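Local coordinates for protein V-type ATP synthase subunit F (Archaeoglobus fulgidus, PDB 2I4R) that probably serves as a subunit of the membrane-bound A-type ATP synthase, which makes ATP from ADP using a proton gradient, at residues B[23-28]-B[32-37]; B[43-48]-B[57-62]; B[47-52]-B[81-86]. All blocks are in the same frame, centred on the assembly; numbering follows the deposited sequence.

Interaction 1 of 3, residues B[23-28]-B[32-37]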
# COMPACT_ATOMS: atom_id res chain seq x y z
N GLY B 23 9.15 2.98 -12.15
CA GLY B 23 7.78 3.33 -12.47
C GLY B 23 7.33 4.63 -11.81
O GLY B 23 6.59 5.42 -12.41
N PHE B 24 7.80 4.86 -10.58
CA PHE B 24 7.43 6.04 -9.82
C PHE B 24 8.18 7.30 -10.25
O PHE B 24 7.63 8.41 -10.23
CB PHE B 24 7.63 5.78 -8.32
CG PHE B 24 6.88 4.58 -7.81
CD1 PHE B 24 7.52 3.36 -7.63
CD2 PHE B 24 5.52 4.67 -7.51
CE1 PHE B 24 6.81 2.25 -7.17
CE2 PHE B 24 4.81 3.55 -7.05
CZ PHE B 24 5.45 2.35 -6.88
N MSE B 25 9.45 7.12 -10.63
CA MSE B 25 10.26 8.23 -11.07
C MSE B 25 9.77 8.76 -12.41
O MSE B 25 9.71 9.97 -12.62
CB MSE B 25 11.72 7.82 -11.19
CG MSE B 25 12.35 7.46 -9.88
SE MSE B 25 14.24 7.24 -10.09
CE MSE B 25 14.25 5.56 -11.07
N LEU B 26 9.43 7.85 -13.32
CA LEU B 26 8.95 8.26 -14.62
C LEU B 26 7.66 9.03 -14.41
O LEU B 26 7.32 9.94 -15.17
CB LEU B 26 8.71 7.05 -15.51
CG LEU B 26 10.00 6.41 -16.05
CD1 LEU B 26 9.71 5.13 -16.81
CD2 LEU B 26 10.69 7.42 -16.94
N ALA B 27 6.95 8.65 -13.34
CA ALA B 27 5.68 9.27 -12.98
C ALA B 27 5.88 10.55 -12.20
O ALA B 27 4.93 11.11 -11.67
CB ALA B 27 4.83 8.30 -12.17
N GLY B 28 7.12 11.01 -12.13
CA GLY B 28 7.41 12.25 -11.44
C GLY B 28 7.58 12.20 -9.94
O GLY B 28 7.53 13.24 -9.30
N ILE B 32 12.39 9.24 -3.89
CA ILE B 32 12.64 7.81 -3.80
C ILE B 32 13.97 7.39 -3.17
O ILE B 32 14.99 8.07 -3.31
CB ILE B 32 12.44 7.16 -5.22
CG1 ILE B 32 13.21 5.83 -5.33
CG2 ILE B 32 12.82 8.14 -6.30
CD1 ILE B 32 14.68 5.96 -5.63
N TYR B 33 13.94 6.25 -2.46
CA TYR B 33 15.12 5.67 -1.81
C TYR B 33 15.49 4.36 -2.51
O TYR B 33 14.79 3.36 -2.32
CB TYR B 33 14.81 5.34 -0.35
CG TYR B 33 14.74 6.50 0.61
CD1 TYR B 33 15.86 6.88 1.37
CD2 TYR B 33 13.54 7.21 0.79
CE1 TYR B 33 15.78 7.94 2.28
CE2 TYR B 33 13.46 8.28 1.70
CZ TYR B 33 14.58 8.64 2.43
OH TYR B 33 14.50 9.72 3.28
N GLU B 34 16.57 4.34 -3.29
CA GLU B 34 17.00 3.10 -3.98
C GLU B 34 17.54 2.14 -2.94
O GLU B 34 18.38 2.50 -2.12
CB GLU B 34 18.11 3.40 -4.99
CG GLU B 34 17.71 4.35 -6.11
CD GLU B 34 16.91 3.66 -7.19
OE1 GLU B 34 15.94 2.96 -6.86
OE2 GLU B 34 17.26 3.83 -8.38
N VAL B 35 17.07 0.90 -2.98
CA VAL B 35 17.49 -0.07 -1.98
C VAL B 35 17.63 -1.52 -2.45
O VAL B 35 16.89 -1.99 -3.30
CB VAL B 35 16.52 -0.02 -0.78
CG1 VAL B 35 16.34 -1.39 -0.17
CG2 VAL B 35 17.03 0.98 0.25
N THR B 36 18.59 -2.21 -1.86
CA THR B 36 18.87 -3.60 -2.19
C THR B 36 19.31 -4.35 -0.93
O THR B 36 18.61 -5.23 -0.43
CB THR B 36 19.97 -3.67 -3.23
OG1 THR B 36 20.95 -2.67 -2.93
CG2 THR B 36 19.41 -3.43 -4.62
N SER B 37 20.48 -3.98 -0.43
CA SER B 37 21.03 -4.62 0.76
C SER B 37 20.07 -4.52 1.93
O SER B 37 19.51 -3.46 2.18
CB SER B 37 22.34 -3.95 1.13
OG SER B 37 23.16 -3.82 -0.02
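The carboxylate of E34 is the flat group here, and the methyl of M25, a selenomethionine, stands well out of its plane on one side, with CE 4.4 Å from OE2 of E34, a loose approach. The firmer part of the contact is apolar: CG of M25 lies 3.7 Å from CG2 of I32, and the selenium rests near the same methyl, 4.1 Å from SE of M25 to CG2 of I32. The two side chains meet at a slant. M25 is bent at its last torsion (chi3 -72°), which turns CE away from I32 and over to the E34 side, letting one side chain touch two residues of the strand. No hydrogen bond crosses. Beyond M25 the helix stops in a Schellman motif, with G28 at positive phi and its N bonded to O of M25 at 2.8 Å. I32 and E34 also touch T21 one turn back on the same helix, while Y33, between them, points to helix 38-50 on the far side of the sheet. A helix laid against the strand that follows it, at the protein surface, is the second half of a classic beta-alpha-beta crossover: strand 11-16, helix 18-26, strand 32-34.

Interaction 2 of 3, residues B[43-48]-B[57-62]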
# COMPACT_ATOMS: atom_id res chain seq x y z
N LYS B 43 18.08 1.15 6.94
CA LYS B 43 18.55 2.51 7.15
C LYS B 43 17.57 3.47 6.49
O LYS B 43 17.17 4.46 7.09
CB LYS B 43 19.94 2.73 6.57
CG LYS B 43 20.52 4.10 6.94
CD LYS B 43 21.71 4.55 6.07
CE LYS B 43 22.12 5.98 6.43
NZ LYS B 43 23.11 6.58 5.51
N ALA B 44 17.19 3.16 5.25
CA ALA B 44 16.25 3.99 4.50
C ALA B 44 15.00 4.23 5.31
O ALA B 44 14.50 5.35 5.38
CB ALA B 44 15.88 3.31 3.19
N VAL B 45 14.49 3.17 5.92
CA VAL B 45 13.30 3.32 6.73
C VAL B 45 13.60 4.15 7.97
O VAL B 45 12.75 4.90 8.44
CB VAL B 45 12.76 1.96 7.14
CG1 VAL B 45 11.48 2.13 7.92
CG2 VAL B 45 12.54 1.12 5.90
N GLU B 46 14.80 4.01 8.50
CA GLU B 46 15.16 4.79 9.67
C GLU B 46 15.22 6.23 9.22
O GLU B 46 14.69 7.13 9.89
CB GLU B 46 16.54 4.36 10.21
CG GLU B 46 16.51 3.12 11.10
CD GLU B 46 17.91 2.67 11.54
OE1 GLU B 46 18.01 1.81 12.44
OE2 GLU B 46 18.90 3.17 10.96
N ASP B 47 15.85 6.44 8.07
CA ASP B 47 16.01 7.77 7.51
C ASP B 47 14.69 8.43 7.20
O ASP B 47 14.49 9.60 7.51
CB ASP B 47 16.87 7.72 6.26
CG ASP B 47 18.26 7.16 6.52
OD1 ASP B 47 18.93 7.62 7.48
OD2 ASP B 47 18.69 6.25 5.76
N VAL B 48 13.77 7.69 6.60
CA VAL B 48 12.49 8.27 6.26
C VAL B 48 11.72 8.64 7.53
O VAL B 48 10.90 9.56 7.53
CB VAL B 48 11.66 7.32 5.37
CG1 VAL B 48 11.11 6.19 6.19
CG2 VAL B 48 10.57 8.08 4.67
N VAL B 57 4.78 6.66 2.55
CA VAL B 57 5.92 5.96 1.98
C VAL B 57 5.48 4.60 1.46
O VAL B 57 4.92 3.80 2.20
CB VAL B 57 7.09 5.81 3.02
CG1 VAL B 57 6.53 5.61 4.39
CG2 VAL B 57 8.02 4.65 2.63
N ILE B 58 5.71 4.38 0.17
CA ILE B 58 5.37 3.12 -0.50
C ILE B 58 6.49 2.11 -0.28
O ILE B 58 7.67 2.46 -0.35
CB ILE B 58 5.25 3.30 -2.04
CG1 ILE B 58 4.37 4.51 -2.38
CG2 ILE B 58 4.68 2.03 -2.65
CD1 ILE B 58 2.92 4.31 -2.09
N MSE B 59 6.14 0.85 -0.04
CA MSE B 59 7.15 -0.17 0.17
C MSE B 59 6.67 -1.57 -0.14
O MSE B 59 5.47 -1.84 -0.16
CB MSE B 59 7.62 -0.17 1.61
CG MSE B 59 8.78 0.73 1.95
SE MSE B 59 9.67 -0.07 3.47
CE MSE B 59 8.20 -0.07 4.74
N LYS B 60 7.62 -2.47 -0.36
CA LYS B 60 7.30 -3.85 -0.62
C LYS B 60 6.83 -4.41 0.72
O LYS B 60 7.40 -4.12 1.77
CB LYS B 60 8.55 -4.60 -1.09
CG LYS B 60 9.00 -4.21 -2.48
CD LYS B 60 8.61 -5.27 -3.52
CE LYS B 60 9.81 -6.10 -3.95
NZ LYS B 60 10.88 -5.25 -4.59
N GLN B 61 5.77 -5.21 0.68
CA GLN B 61 5.22 -5.79 1.89
C GLN B 61 6.24 -6.70 2.53
O GLN B 61 6.15 -7.05 3.71
CB GLN B 61 3.95 -6.56 1.55
CG GLN B 61 2.96 -6.71 2.69
CD GLN B 61 1.56 -7.07 2.20
OE1 GLN B 61 1.37 -8.12 1.58
NE2 GLN B 61 0.59 -6.20 2.47
N GLU B 62 7.23 -7.08 1.73
CA GLU B 62 8.29 -7.98 2.17
C GLU B 62 9.47 -7.25 2.76
O GLU B 62 10.59 -7.74 2.69
CB GLU B 62 8.77 -8.81 0.98
CG GLU B 62 9.18 -7.93 -0.18
CD GLU B 62 9.66 -8.71 -1.37
OE1 GLU B 62 10.76 -9.30 -1.28
OE2 GLU B 62 8.93 -8.74 -2.39
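V45 lays its CG2 methyl against the selenium of M59, a selenomethionine, with CG2 of V45 3.9 Å from SE of M59. The two side chains cross at about a right angle, so the touch is a single methyl on the selenium and not a run of atoms lying alongside. On V45 it is the branch beside the backbone N that does the touching; the other methyl, CG1, sits anti to that N (chi1 -177°) and does not share in the contact. M59 points from the strand toward the helix and is bent at its end (chi3 -59°).

One turn further along the helix, V48 faces V57. Here the approach is looser, CG2 of V48 standing 4.5 Å from CB of V57, and the CA atoms of the pair are 8.2 Å apart. All four residues are buried and no polar bond joins the segments; what joins them is apolar packing near the centre of the chain. Neighbours fill in around them: L67 lies against V45, V15 of the adjoining strand against both V57 and M59, and P81 against V57. I58 and K60, the alternate residues of the strand, face the other side, both touching F20 of helix 18-26, and K60 forms a salt bridge with D17.

Strand 54-60 therefore has a helix on each side, V57 and M59 serving one and I58 and K60 the other. A central strand of a parallel sheet, hydrogen-bonded to strands 11-16 and 82-86 and covered on both faces, belongs to a three-layer alpha/beta/alpha sandwich with strand order 2-1-3-4, as in flavodoxin- and CheY-like folds.

Interaction 3 of 3, residues B[47-52]-B[81-86]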
# COMPACT_ATOMS: atom_id res chain seq x y z
N ASP B 47 15.85 6.44 8.07
CA ASP B 47 16.01 7.77 7.51
C ASP B 47 14.69 8.43 7.20
O ASP B 47 14.49 9.60 7.51
CB ASP B 47 16.87 7.72 6.26
CG ASP B 47 18.26 7.16 6.52
OD1 ASP B 47 18.93 7.62 7.48
OD2 ASP B 47 18.69 6.25 5.76
N VAL B 48 13.77 7.69 6.60
CA VAL B 48 12.49 8.27 6.26
C VAL B 48 11.72 8.64 7.53
O VAL B 48 10.90 9.56 7.53
CB VAL B 48 11.66 7.32 5.37
CG1 VAL B 48 11.11 6.19 6.19
CG2 VAL B 48 10.57 8.08 4.67
N LEU B 49 12.00 7.95 8.62
CA LEU B 49 11.32 8.22 9.89
C LEU B 49 11.92 9.44 10.58
O LEU B 49 11.24 10.10 11.35
CB LEU B 49 11.40 7.00 10.81
CG LEU B 49 10.50 5.83 10.40
CD1 LEU B 49 10.92 4.57 11.11
CD2 LEU B 49 9.06 6.17 10.70
N LYS B 50 13.18 9.73 10.29
CA LYS B 50 13.83 10.89 10.90
C LYS B 50 13.32 12.17 10.25
O LYS B 50 13.40 13.24 10.83
CB LYS B 50 15.35 10.82 10.75
CG LYS B 50 16.03 9.77 11.61
CD LYS B 50 17.44 10.21 12.01
CE LYS B 50 18.37 10.35 10.79
NZ LYS B 50 19.54 11.25 11.07
N ARG B 51 12.79 12.04 9.03
CA ARG B 51 12.28 13.18 8.29
C ARG B 51 10.99 13.75 8.87
O ARG B 51 10.25 13.06 9.57
CB ARG B 51 12.07 12.80 6.82
CG ARG B 51 13.37 12.51 6.13
CD ARG B 51 13.18 12.08 4.72
NE ARG B 51 12.26 12.96 4.01
CZ ARG B 51 11.96 12.84 2.72
NH1 ARG B 51 12.52 11.88 2.00
NH2 ARG B 51 11.09 13.67 2.17
N ASP B 52 10.73 15.02 8.57
CA ASP B 52 9.55 15.71 9.09
C ASP B 52 8.61 16.13 7.96
O ASP B 52 7.52 16.67 8.21
CB ASP B 52 10.00 16.96 9.82
CG ASP B 52 10.62 17.97 8.87
OD1 ASP B 52 11.41 17.53 7.99
OD2 ASP B 52 10.31 19.17 8.99
N PRO B 81 4.77 9.22 8.88
CA PRO B 81 4.02 9.02 7.64
C PRO B 81 3.18 7.75 7.64
O PRO B 81 3.45 6.81 8.39
CB PRO B 81 5.11 8.95 6.59
CG PRO B 81 6.16 8.17 7.33
CD PRO B 81 6.19 8.86 8.68
N THR B 82 2.17 7.72 6.79
CA THR B 82 1.31 6.56 6.66
C THR B 82 2.05 5.61 5.72
O THR B 82 2.34 5.97 4.58
CB THR B 82 -0.04 6.94 6.02
OG1 THR B 82 -0.74 7.82 6.90
CG2 THR B 82 -0.88 5.70 5.75
N PHE B 83 2.37 4.42 6.20
CA PHE B 83 3.04 3.45 5.35
C PHE B 83 2.05 2.74 4.45
O PHE B 83 0.94 2.43 4.87
CB PHE B 83 3.83 2.44 6.19
CG PHE B 83 5.15 2.96 6.65
CD1 PHE B 83 5.21 3.94 7.64
CD2 PHE B 83 6.32 2.53 6.05
CE1 PHE B 83 6.44 4.50 8.02
CE2 PHE B 83 7.56 3.08 6.42
CZ PHE B 83 7.61 4.07 7.41
N VAL B 84 2.46 2.52 3.21
CA VAL B 84 1.63 1.84 2.21
C VAL B 84 2.49 0.66 1.74
O VAL B 84 3.58 0.86 1.22
CB VAL B 84 1.32 2.81 1.04
CG1 VAL B 84 0.45 2.13 -0.00
CG2 VAL B 84 0.62 4.03 1.56
N SER B 85 2.00 -0.56 1.94
CA SER B 85 2.80 -1.72 1.55
C SER B 85 2.28 -2.51 0.37
O SER B 85 1.19 -3.08 0.40
CB SER B 85 2.97 -2.66 2.74
OG SER B 85 1.75 -3.30 3.02
N VAL B 86 3.10 -2.55 -0.68
CA VAL B 86 2.78 -3.25 -1.90
C VAL B 86 2.81 -4.75 -1.66
O VAL B 86 3.88 -5.36 -1.60
CB VAL B 86 3.78 -2.87 -3.03
CG1 VAL B 86 3.44 -3.62 -4.30
CG2 VAL B 86 3.74 -1.38 -3.28
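L49 and F83 meet at about a right angle, the leucine methyl CD2 coming in at the edge of the phenyl ring and close to its plane. CD2 of L49 is 4.1 Å from CE1 of F83 and 4.2 Å from CZ of F83, so it lies just outside the CE1–CZ edge of the ring, at the far end of the side chain. F83 leaves the strand with CG beside its own backbone N (chi1 -81°), a setting that carries the ring back toward the helix although its first bond does not aim at the helix. L49 does much the same from the other side: the first bond does not aim at the strand, but CD2 is brought round to it.

V48 adds a second methyl to the far end of the ring. Its CG1 stands 4.3 Å from CZ of F83 and arrives at a slant. P81, which follows a cis peptide bond, meets the CD2 methyl of L49 from the side of the strand's start, CD2 of L49 being 4.4 Å from CD of P81. That one methyl is thus shared between proline and phenyl, and the whole contact is apolar.

Just beyond, the helix gives way at R51, whose guanidinium forms salt bridges with D31 and D53. Helix 69-77 covers the same cluster: I75 touches both L49 and F83, and L71 also touches L49. F83 thus touches two helices, 38-50 and 69-77, on one face of the sheet. Strand 82-86 is outermost in its own chain, yet V84, S85 and V86 pair antiparallel with a strand of the second subunit, carrying the sheet across the interface.

How the interactions relate
From the N terminus, interaction 1 comes first and closes a short turn, bringing strand 32-34 back against helix 18-26 with only three residues between the segments. The chain then enters helix 38-50, from which interactions 2 and 3 both start; they share D47 and V48. Interaction 2 closes the shorter loop, to strand 54-60, and interaction 3 the longer one, past helix 69-77 to strand 82-86. Interaction 1 is in series with both. The two target strands are neighbours, joined by backbone bonds such as N of M59 to O of V84 (2.8 Å). Y33 of strand 32-34 packs on A44 of helix 38-50, and its OH, 3.2 Å from NH1 of R51, probably hydrogen-bonds just beyond the helix end.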